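Local coordinates for protein beta-N-acetylhexosaminidase (Beutenbergia cavernae, PDB 5BU9) that probably hydrolyses terminal non-reducing N-acetyl-D-hexosamine residues from N-acetyl-beta-D-hexosaminides, as a member of glycosyl hydrolase family 3, at residues A[287-292]-A[310-315]; A[119-124]-A[172-177]; A[134-139]-A[210-215]. All coordinates share one frame; numbering follows the deposited sequence.

All three contacts belong to the TIM barrel of a family 3 glycoside hydrolase and lie around its periphery. Contact 1 (287-292 with 310-315) and contact 2 (119-124 with 172-177) each join two barrel helices, on opposite sides of the chain's centre, their centres 32 Å apart. Contact 3 (134-139 with 210-215) packs a loop that follows a barrel strand against the start of a helix, at the C-terminal ends of the strands, the side on which TIM-barrel enzymes carry their active sites. Contacts 2 and 3 interleave along the chain and come within about 8 Å at their nearest atoms; helix 160-176 takes part in contact 2 and also touches Val136 of contact 3.

Contact 1. Residues A[287-292]-A[310-315]; sequences LAIEAG and AAVVAK
A small helix-to-helix contact with an apolar inner half and a charged outer half joins the last turn of helix 281-291 to the middle of helix 305-318 on the outside of the barrel. The backbones stay well apart, Ile289 CA and Val312 CA being 8.9 Å from each other. Inside, Ile289 and Val312 reach toward each other tip to tip: Ile289 CD1 sits at the fork of the valine, 3.8 Å from Val312 CG1 and 3.9 Å from Val312 CG2. Phe322 and Ile325 of helix 320-336 also pack on Ile289, and Val11 of helix 7-12 on Val312. Farther out, Glu290 and Lys315 cross at about a right angle. The lysine runs extended to Lys315 CE, 3.4 Å from Glu290 OE2; its last torsion (chi4 73°) then turns NZ, which lies 3.8 Å from that oxygen, a long salt bridge. Asp319 is a second partner of the ammonium group, in a long and weak ion pair. Just beyond Glu290, helix 281-291 ends in a Schellman motif: Gly292 has positive phi, and its N bonds to Ile289 O (2.9 Å) and weakly to Ala288 O. Arg248, Ser252 and Arg256 of helix 248-258 bond to the carbonyls of Glu290, Ala291 and Gly292. Such packing of consecutive helices, with strand 296-298 between them in sequence, is typical of the outer layer of a TIM barrel.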
loop_
_atom_site.group_PDB
_atom_site.type_symbol
_atom_site.label_atom_id
_atom_site.label_comp_id
_atom_site.label_asym_id
_atom_site.label_seq_id
_atom_site.Cartn_x
_atom_site.Cartn_y
_atom_site.Cartn_z
ATOM N N LEU A 287 2.611 16.507 1.601
ATOM C CA LEU A 287 2.183 16.534 0.203
ATOM C C LEU A 287 1.283 15.336 -0.134
ATOM O O LEU A 287 0.304 15.492 -0.865
ATOM C CB LEU A 287 3.386 16.572 -0.748
ATOM C CG LEU A 287 4.234 17.862 -0.722
ATOM C CD1 LEU A 287 5.482 17.630 -1.500
ATOM C CD2 LEU A 287 3.520 19.062 -1.290
ATOM N N ALA A 288 1.609 14.150 0.377
ATOM C CA ALA A 288 0.780 12.966 0.123
ATOM C C ALA A 288 -0.663 13.214 0.624
ATOM O O ALA A 288 -1.635 13.057 -0.111
ATOM C CB ALA A 288 1.412 11.724 0.812
ATOM N N ILE A 289 -0.776 13.623 1.881
ATOM C CA ILE A 289 -2.045 13.883 2.507
ATOM C C ILE A 289 -2.819 14.984 1.750
ATOM O O ILE A 289 -3.998 14.822 1.428
ATOM C CB ILE A 289 -1.814 14.225 3.972
ATOM C CG1 ILE A 289 -1.342 12.981 4.695
ATOM C CG2 ILE A 289 -3.109 14.776 4.628
ATOM C CD1 ILE A 289 -0.851 13.260 6.114
ATOM N N GLU A 290 -2.151 16.077 1.400
ATOM C CA GLU A 290 -2.846 17.143 0.674
ATOM C C GLU A 290 -3.380 16.673 -0.665
ATOM O O GLU A 290 -4.394 17.194 -1.133
ATOM C CB GLU A 290 -1.932 18.365 0.445
ATOM C CG GLU A 290 -1.633 19.140 1.706
ATOM C CD GLU A 290 -0.747 20.366 1.455
ATOM O OE1 GLU A 290 0.094 20.340 0.526
ATOM O OE2 GLU A 290 -0.904 21.368 2.178
ATOM N N ALA A 291 -2.692 15.718 -1.300
ATOM C CA ALA A 291 -3.144 15.143 -2.584
ATOM C C ALA A 291 -4.397 14.272 -2.437
ATOM O O ALA A 291 -5.127 14.059 -3.406
ATOM C CB ALA A 291 -2.020 14.316 -3.231
ATOM N N GLY A 292 -4.622 13.744 -1.237
ATOM C CA GLY A 292 -5.819 12.963 -0.950
ATOM C C GLY A 292 -5.436 11.595 -0.389
ATOM O O GLY A 292 -6.241 10.687 -0.396
ATOM N N ALA A 310 5.033 14.163 13.612
ATOM C CA ALA A 310 5.034 15.421 14.374
ATOM C C ALA A 310 4.763 16.592 13.450
ATOM O O ALA A 310 4.064 17.532 13.814
ATOM C CB ALA A 310 6.347 15.626 15.096
ATOM N N ALA A 311 5.331 16.527 12.252
ATOM C CA ALA A 311 5.129 17.583 11.287
ATOM C C ALA A 311 3.659 17.648 10.856
ATOM O O ALA A 311 3.133 18.742 10.668
ATOM C CB ALA A 311 6.015 17.379 10.096
ATOM N N VAL A 312 3.012 16.488 10.688
ATOM C CA VAL A 312 1.627 16.467 10.225
ATOM C C VAL A 312 0.730 16.989 11.346
ATOM O O VAL A 312 -0.177 17.772 11.079
ATOM C CB VAL A 312 1.181 15.077 9.739
ATOM C CG1 VAL A 312 -0.310 15.095 9.401
ATOM C CG2 VAL A 312 1.970 14.689 8.475
ATOM N N VAL A 313 1.018 16.615 12.596
ATOM C CA VAL A 313 0.292 17.164 13.740
ATOM C C VAL A 313 0.447 18.672 13.791
ATOM O O VAL A 313 -0.537 19.396 13.915
ATOM C CB VAL A 313 0.760 16.557 15.088
ATOM C CG1 VAL A 313 0.179 17.380 16.267
ATOM C CG2 VAL A 313 0.329 15.144 15.206
ATOM N N ALA A 314 1.683 19.159 13.694
ATOM C CA ALA A 314 1.913 20.593 13.852
ATOM C C ALA A 314 1.209 21.386 12.752
ATOM O O ALA A 314 0.666 22.463 13.011
ATOM C CB ALA A 314 3.399 20.906 13.870
ATOM N N LYS A 315 1.172 20.857 11.528
ATOM C CA LYS A 315 0.519 21.627 10.462
ATOM C C LYS A 315 -1.020 21.639 10.624
ATOM O O LYS A 315 -1.651 22.623 10.305
ATOM C CB LYS A 315 0.912 21.096 9.092
ATOM C CG LYS A 315 0.307 21.910 7.886
ATOM C CD LYS A 315 0.722 21.314 6.571
ATOM C CE LYS A 315 0.048 21.978 5.384
ATOM N NZ LYS A 315 0.567 23.320 5.111
#

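Contact 2. Residues A[119-124]-A[172-177]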
loop_
_atom_site.group_PDB
_atom_site.type_symbol
_atom_site.label_atom_id
_atom_site.label_comp_id
_atom_site.label_asym_id
_atom_site.label_seq_id
_atom_site.Cartn_x
_atom_site.Cartn_y
_atom_site.Cartn_z
ATOM N N ALA A 119 -5.361 -17.451 4.112
ATOM C CA ALA A 119 -5.585 -18.130 5.395
ATOM C C ALA A 119 -4.276 -18.194 6.210
ATOM O O ALA A 119 -4.274 -18.064 7.439
ATOM C CB ALA A 119 -6.152 -19.543 5.167
ATOM N N GLU A 120 -3.168 -18.388 5.499
ATOM C CA GLU A 120 -1.848 -18.421 6.100
ATOM C C GLU A 120 -1.511 -17.025 6.611
ATOM O O GLU A 120 -1.029 -16.877 7.724
ATOM C CB GLU A 120 -0.812 -18.907 5.082
ATOM C CG GLU A 120 -1.129 -20.274 4.460
ATOM C CD GLU A 120 -0.285 -20.571 3.216
ATOM O OE1 GLU A 120 0.399 -19.650 2.721
ATOM O OE2 GLU A 120 -0.314 -21.722 2.720
ATOM N N LEU A 121 -1.788 -16.001 5.810
ATOM C CA LEU A 121 -1.564 -14.627 6.262
ATOM C C LEU A 121 -2.385 -14.351 7.509
ATOM O O LEU A 121 -1.841 -13.913 8.510
ATOM C CB LEU A 121 -1.908 -13.623 5.176
ATOM C CG LEU A 121 -0.924 -13.608 4.021
ATOM C CD1 LEU A 121 -1.400 -12.594 2.993
ATOM C CD2 LEU A 121 0.425 -13.250 4.533
ATOM N N ALA A 122 -3.686 -14.634 7.462
ATOM C CA ALA A 122 -4.579 -14.352 8.586
ATOM C C ALA A 122 -4.130 -15.091 9.834
ATOM O O ALA A 122 -4.210 -14.559 10.928
ATOM C CB ALA A 122 -6.019 -14.750 8.250
ATOM N N ALA A 123 -3.672 -16.328 9.677
ATOM C CA ALA A 123 -3.216 -17.084 10.835
ATOM C C ALA A 123 -1.946 -16.469 11.455
ATOM O O ALA A 123 -1.696 -16.646 12.641
ATOM C CB ALA A 123 -2.970 -18.529 10.460
ATOM N N SER A 124 -1.158 -15.749 10.663
ATOM C CA SER A 124 0.047 -15.113 11.192
ATOM C C SER A 124 -0.252 -13.683 11.647
ATOM O O SER A 124 0.669 -12.915 11.921
ATOM C CB SER A 124 1.174 -15.117 10.152
ATOM O OG SER A 124 0.923 -14.173 9.121
ATOM N N ALA A 172 -10.458 -11.580 -4.245
ATOM C CA ALA A 172 -11.629 -12.305 -3.740
ATOM C C ALA A 172 -11.261 -13.437 -2.761
ATOM O O ALA A 172 -11.909 -13.593 -1.721
ATOM C CB ALA A 172 -12.444 -12.841 -4.891
ATOM N N GLY A 173 -10.225 -14.218 -3.078
ATOM C CA GLY A 173 -9.799 -15.297 -2.198
ATOM C C GLY A 173 -9.180 -14.774 -0.909
ATOM O O GLY A 173 -9.339 -15.326 0.174
HETATM N N MSE A 174 -8.462 -13.678 -1.060
HETATM C CA MSE A 174 -7.822 -13.006 0.037
HETATM C C MSE A 174 -8.912 -12.551 1.021
HETATM O O MSE A 174 -8.867 -12.919 2.201
HETATM C CB MSE A 174 -6.972 -11.841 -0.518
HETATM C CG MSE A 174 -5.795 -11.418 0.342
HETATM SE SE MSE A 174 -4.243 -12.595 0.358
HETATM C CE MSE A 174 -4.500 -13.378 -1.391
ATOM N N ARG A 175 -9.911 -11.806 0.524
ATOM C CA ARG A 175 -11.043 -11.360 1.338
ATOM C C ARG A 175 -11.793 -12.543 1.952
ATOM O O ARG A 175 -12.230 -12.447 3.087
ATOM C CB ARG A 175 -12.029 -10.520 0.518
ATOM C CG ARG A 175 -11.465 -9.203 0.027
ATOM C CD ARG A 175 -12.522 -8.207 -0.519
ATOM N NE ARG A 175 -11.785 -7.103 -1.133
ATOM C CZ ARG A 175 -11.651 -6.931 -2.443
ATOM N NH1 ARG A 175 -12.263 -7.758 -3.282
ATOM N NH2 ARG A 175 -10.925 -5.921 -2.914
ATOM N N ALA A 176 -11.936 -13.655 1.218
ATOM C CA ALA A 176 -12.685 -14.814 1.742
ATOM C C ALA A 176 -11.983 -15.399 2.962
ATOM O O ALA A 176 -12.606 -16.077 3.775
ATOM C CB ALA A 176 -12.879 -15.901 0.666
ATOM N N SER A 177 -10.685 -15.133 3.089
ATOM C CA SER A 177 -9.938 -15.568 4.265
ATOM C C SER A 177 -9.694 -14.446 5.294
ATOM O O SER A 177 -8.909 -14.626 6.214
ATOM C CB SER A 177 -8.608 -16.181 3.832
ATOM O OG SER A 177 -8.838 -17.451 3.236
#
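Ala119 and Ser177 bring the two backbones close, their CA atoms 5.2 Å apart, where Ser177 steps off the end of helix 160-176 beside helix 107-123. Ser177 fills this approach: its CB lies 3.5 Å from Ala119 N, and its OG bonds to the carbonyl of Thr115, in the preceding turn of helix 107-123. With chi1 at -72°, OG stands beside its own backbone N and faces that helix. The methyl of Ala122 closes the other end of the small interface, its CB 3.5 Å from Ser177 O. Deeper in, Leu121 and the selenomethionine Met174 cross obliquely, with Leu121 CD1 3.9 Å from Met174 SE. A bend at chi2 (74°) brings SE to the leucine, and Asn129 of strand 128-129 touches both side chains from the barrel side. The chemistry implies close packing by small residues at the outer edge and van der Waals contact within, with the Ser177 hydroxyl, bonded to Thr115 O, tying the end of helix 160-176 to helix 107-123.

Contact 3. Residues A[134-139]-A[210-215]; sequences MDVVAS and DDASVQ
Ser213 N, next to the CA on which Val136 rests, bonds to Asp211 OD2 at 2.7 Å and nearly straight, with an N-H...O angle of 172°. The donor meets this oxygen on its anti side, 20° out of the carboxylate plane. Asp211 is thereby the N-cap of helix 212-222, taking up an amide of the first turn, and its other oxygen, OD1, forms a salt bridge with Arg191. The two partners hold the carboxylate from separate oxygens and should fix its rotation. A further bond, from Gln215 N to Asp211 O at 3.0 Å, closes the opening turn of the helix.

Val136 lies against this capped turn. Its chi1 of 177° sets CG1 opposite the backbone N and leaves CG2 beside that N, and the two methyls divide the work: Val136 CG2 rests on the backbone, 3.7 Å from Ser213 CA, while Val136 CG1 looks toward the methyl of Ala212, with Ala212 CB at 4.3 Å. Ser213 CB in turn comes to 3.9 Å from Val136 N. Val163 of helix 160-176 and Ala216 also touch the valine, which is buried between two helices.

In the barrel, 134-139 belongs to the loop after strand 128-129, so the contact lies on the strand-exit side, where TIM-barrel enzymes carry their active sites. The loop runs beside the Lys-His pair of the next strand: Met134 has backbone bonds with Lys184, and Asp135, whose CB points away from 210-215, accepts from His185 ND1 at OD2 and from Leu189 N at OD1.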
loop_
_atom_site.group_PDB
_atom_site.type_symbol
_atom_site.label_atom_id
_atom_site.label_comp_id
_atom_site.label_asym_id
_atom_site.label_seq_id
_atom_site.Cartn_x
_atom_site.Cartn_y
_atom_site.Cartn_z
HETATM N N MSE A 134 -1.984 -4.433 -10.088
HETATM C CA MSE A 134 -2.855 -4.307 -11.250
HETATM C C MSE A 134 -2.235 -3.418 -12.320
HETATM O O MSE A 134 -2.929 -2.939 -13.218
HETATM C CB MSE A 134 -4.221 -3.782 -10.832
HETATM C CG MSE A 134 -4.887 -4.706 -9.831
HETATM SE SE MSE A 134 -6.800 -4.421 -9.682
HETATM C CE MSE A 134 -7.348 -5.413 -11.279
ATOM N N ASP A 135 -0.924 -3.213 -12.207
ATOM C CA ASP A 135 -0.158 -2.526 -13.214
ATOM C C ASP A 135 -0.269 -3.350 -14.478
ATOM O O ASP A 135 -0.309 -4.568 -14.401
ATOM C CB ASP A 135 1.323 -2.389 -12.810
ATOM C CG ASP A 135 1.532 -1.500 -11.604
ATOM O OD1 ASP A 135 0.958 -0.378 -11.555
ATOM O OD2 ASP A 135 2.293 -1.936 -10.710
ATOM N N VAL A 136 -0.313 -2.709 -15.637
ATOM C CA VAL A 136 -0.324 -3.452 -16.888
ATOM C C VAL A 136 0.976 -3.216 -17.633
ATOM O O VAL A 136 1.334 -2.075 -17.874
ATOM C CB VAL A 136 -1.535 -3.064 -17.748
ATOM C CG1 VAL A 136 -1.484 -3.785 -19.046
ATOM C CG2 VAL A 136 -2.812 -3.425 -17.036
ATOM N N VAL A 137 1.678 -4.287 -17.996
ATOM C CA VAL A 137 2.910 -4.179 -18.767
ATOM C C VAL A 137 2.482 -4.241 -20.244
ATOM O O VAL A 137 1.503 -4.890 -20.567
ATOM C CB VAL A 137 3.927 -5.277 -18.349
ATOM C CG1 VAL A 137 5.150 -5.296 -19.235
ATOM C CG2 VAL A 137 4.384 -5.042 -16.931
ATOM N N ALA A 138 3.193 -3.548 -21.134
ATOM C CA ALA A 138 2.704 -3.344 -22.508
ATOM C C ALA A 138 2.630 -4.624 -23.315
ATOM O O ALA A 138 1.704 -4.804 -24.096
ATOM C CB ALA A 138 3.587 -2.338 -23.244
ATOM N N SER A 139 3.636 -5.485 -23.124
ATOM C CA SER A 139 3.801 -6.722 -23.895
ATOM C C SER A 139 4.875 -7.592 -23.240
ATOM O O SER A 139 5.718 -7.077 -22.506
ATOM C CB SER A 139 4.190 -6.418 -25.339
ATOM O OG SER A 139 5.536 -5.955 -25.402
ATOM N N ASP A 210 -6.532 7.089 -19.972
ATOM C CA ASP A 210 -7.242 6.051 -20.745
ATOM C C ASP A 210 -6.432 4.755 -20.861
ATOM O O ASP A 210 -6.905 3.777 -21.455
ATOM C CB ASP A 210 -7.580 6.541 -22.179
ATOM C CG ASP A 210 -8.432 7.813 -22.201
ATOM O OD1 ASP A 210 -9.459 7.876 -21.481
ATOM O OD2 ASP A 210 -8.062 8.756 -22.943
ATOM N N ASP A 211 -5.217 4.750 -20.305
ATOM C CA ASP A 211 -4.352 3.587 -20.401
ATOM C C ASP A 211 -5.074 2.351 -19.890
ATOM O O ASP A 211 -5.905 2.420 -18.990
ATOM C CB ASP A 211 -3.045 3.768 -19.596
ATOM C CG ASP A 211 -1.966 2.707 -19.949
ATOM O OD1 ASP A 211 -1.159 2.934 -20.886
ATOM O OD2 ASP A 211 -1.915 1.636 -19.296
ATOM N N ALA A 212 -4.678 1.220 -20.441
ATOM C CA ALA A 212 -5.122 -0.079 -19.989
ATOM C C ALA A 212 -4.928 -0.261 -18.481
ATOM O O ALA A 212 -5.759 -0.889 -17.816
ATOM C CB ALA A 212 -4.388 -1.148 -20.752
ATOM N N SER A 213 -3.847 0.283 -17.932
ATOM C CA SER A 213 -3.617 0.140 -16.491
ATOM C C SER A 213 -4.698 0.885 -15.704
ATOM O O SER A 213 -5.256 0.346 -14.754
ATOM C CB SER A 213 -2.232 0.637 -16.091
ATOM O OG SER A 213 -2.114 2.029 -16.302
ATOM N N VAL A 214 -5.038 2.090 -16.138
ATOM C CA VAL A 214 -6.136 2.816 -15.506
ATOM C C VAL A 214 -7.454 2.054 -15.661
ATOM O O VAL A 214 -8.240 1.996 -14.730
ATOM C CB VAL A 214 -6.257 4.213 -16.058
ATOM C CG1 VAL A 214 -7.381 4.953 -15.343
ATOM C CG2 VAL A 214 -4.944 4.933 -15.849
ATOM N N GLN A 215 -7.681 1.435 -16.815
ATOM C CA GLN A 215 -8.850 0.571 -16.982
ATOM C C GLN A 215 -8.788 -0.639 -16.021
ATOM O O GLN A 215 -9.788 -1.064 -15.470
ATOM C CB GLN A 215 -8.954 0.093 -18.421
ATOM C CG GLN A 215 -9.340 1.163 -19.436
ATOM C CD GLN A 215 -8.933 0.745 -20.848
ATOM O OE1 GLN A 215 -8.981 -0.442 -21.195
ATOM N NE2 GLN A 215 -8.496 1.712 -21.656
#